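PDB 4MFI: Sn-glycerol-3-phosphate ABC transporter substrate-binding protein UspB from Mycobacterium tuberculosis, which probably serves as the substrate-binding subunit of an ABC importer and recognises glycerophosphocholine. Local coordinates for residues A[399-402]-A[406-409]. Residues are numbered along the deposited sequence; the frame is centred on the assembly and turned at random.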
ATOM      1  N   LEU A 399     -13.134   7.689  10.583  1.00  6.19           N
ATOM      2  CA  LEU A 399     -13.592   8.117   9.267  1.00  5.61           C
ATOM      3  C   LEU A 399     -14.902   7.429   8.888  1.00  5.92           C
ATOM      4  O   LEU A 399     -15.785   8.050   8.284  1.00  6.94           O
ATOM      5  CB  LEU A 399     -12.513   7.852   8.219  1.00  5.26           C
ATOM      6  CG  LEU A 399     -11.295   8.768   8.343  1.00  4.61           C
ATOM      7  CD1 LEU A 399     -10.114   8.208   7.551  1.00  6.46           C
ATOM      8  CD2 LEU A 399     -11.637  10.184   7.879  1.00  7.34           C
ATOM      9  N   GLU A 400     -15.049   6.158   9.256  1.00  6.61           N
ATOM     10  CA  GLU A 400     -16.285   5.455   8.944  1.00  7.11           C
ATOM     11  C   GLU A 400     -17.462   6.019   9.749  1.00  7.80           C
ATOM     12  O   GLU A 400     -18.579   6.080   9.246  1.00  9.38           O
ATOM     13  CB  GLU A 400     -16.146   3.945   9.151  1.00  8.48           C
ATOM     14  CG  GLU A 400     -17.266   3.157   8.483  1.00 11.52           C
ATOM     15  CD  GLU A 400     -17.201   1.675   8.785  1.00 13.40           C
ATOM     16  OE1 GLU A 400     -17.447   1.293   9.951  1.00 16.90           O
ATOM     17  OE2 GLU A 400     -16.910   0.884   7.859  1.00 14.22           O
ATOM     18  N   SER A 401     -17.201   6.434  10.987  0.55  8.08           N
ATOM     19  CA  SER A 401     -18.230   7.053  11.823  0.55  8.49           C
ATOM     20  C   SER A 401     -18.682   8.396  11.244  0.55  7.83           C
ATOM     21  O   SER A 401     -19.874   8.708  11.221  0.55  8.83           O
ATOM     22  CB  SER A 401     -17.700   7.247  13.244  0.55 10.59           C
ATOM     23  OG  SER A 401     -18.673   7.836  14.086  0.55 11.08           O
ATOM     24  N   ILE A 402     -17.721   9.187  10.777  1.00  6.83           N
ATOM     25  CA  ILE A 402     -18.020  10.442  10.095  1.00  6.71           C
ATOM     26  C   ILE A 402     -18.850  10.158   8.842  1.00  7.68           C
ATOM     27  O   ILE A 402     -19.866  10.815   8.588  1.00  8.92           O
ATOM     28  CB  ILE A 402     -16.722  11.203   9.740  1.00  5.66           C
ATOM     29  CG1 ILE A 402     -16.030  11.684  11.020  1.00  7.70           C
ATOM     30  CG2 ILE A 402     -17.002  12.380   8.823  1.00  8.25           C
ATOM     31  CD1 ILE A 402     -14.556  12.046  10.813  1.00  8.12           C
ATOM     32  N   GLY A 406     -22.457  10.550  10.162  1.00 10.03           N
ATOM     33  CA  GLY A 406     -22.350  11.997  10.135  1.00  9.86           C
ATOM     34  C   GLY A 406     -21.721  12.583  11.382  1.00  9.32           C
ATOM     35  O   GLY A 406     -22.002  13.727  11.736  1.00 12.09           O
ATOM     36  N   ALA A 407     -20.874  11.808  12.055  1.00  8.75           N
ATOM     37  CA  ALA A 407     -20.181  12.315  13.236  1.00  9.07           C
ATOM     38  C   ALA A 407     -19.404  13.589  12.903  1.00  9.10           C
ATOM     39  O   ALA A 407     -18.946  13.787  11.766  1.00  9.26           O
ATOM     40  CB  ALA A 407     -19.251  11.258  13.807  1.00  8.54           C
ATOM     41  N   ASP A 408     -19.276  14.453  13.901  1.00  9.61           N
ATOM     42  CA  ASP A 408     -18.565  15.711  13.753  1.00  9.33           C
ATOM     43  C   ASP A 408     -17.073  15.453  13.565  1.00  8.95           C
ATOM     44  O   ASP A 408     -16.484  14.664  14.302  1.00  8.40           O
ATOM     45  CB  ASP A 408     -18.798  16.565  14.998  1.00 10.90           C
ATOM     46  CG  ASP A 408     -18.141  17.925  14.909  1.00 13.28           C
ATOM     47  OD1 ASP A 408     -18.748  18.834  14.308  1.00 17.18           O
ATOM     48  OD2 ASP A 408     -17.030  18.093  15.457  1.00 14.00           O
ATOM     49  N   VAL A 409     -16.462  16.116  12.586  1.00  7.59           N
ATOM     50  CA  VAL A 409     -15.041  15.909  12.309  1.00  6.18           C
ATOM     51  C   VAL A 409     -14.139  16.329  13.473  1.00  7.28           C
ATOM     52  O   VAL A 409     -13.257  15.579  13.875  1.00  7.39           O
ATOM     53  CB  VAL A 409     -14.598  16.623  11.014  1.00  6.57           C
ATOM     54  CG1 VAL A 409     -13.090  16.520  10.830  1.00  7.86           C
ATOM     55  CG2 VAL A 409     -15.321  16.024   9.816  1.00  7.88           C
TER
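Ile402 sets CG1 beside its own backbone N (chi1 -68°) and CG2 beside its carbonyl carbon, which directs CG1 to the loop and CG2 to Val409, the first residue of the next helix. CG1 lies 3.7 Å from Ala407 O, and CG2 packs at an oblique angle against Val409 CG2 at 4.1 Å. In one of its two conformers, thus only tentatively, Ser401 OG lies 3.5 Å from Ala407 CB. Two weak backbone bonds close the helix end. Ala407 N reaches back to Ser401 O over a long 3.4 Å but almost straight (168°), whereas Gly406 N meets Ile402 O at 3.0 Å along a bent path. Ile402 O also accepts from His246 NE2, which adds a side-chain donor at the helix terminus. Arg242, on helix 232-245, gathers the turn by bonding Gly406 O through NH2 and, weakly, Ala407 O through NE; the same helix packs on Ile402 and Val409. Positive phi at Gly406, a conformation favoured by glycine, ends helix 391-405. Two residues on, Asp408 N-caps helix 409-427 by accepting from Lys411 N through OD2. This is a short interhelical connection, glycine-terminated and Asp-capped, joining the last two helices of this solute-binding protein.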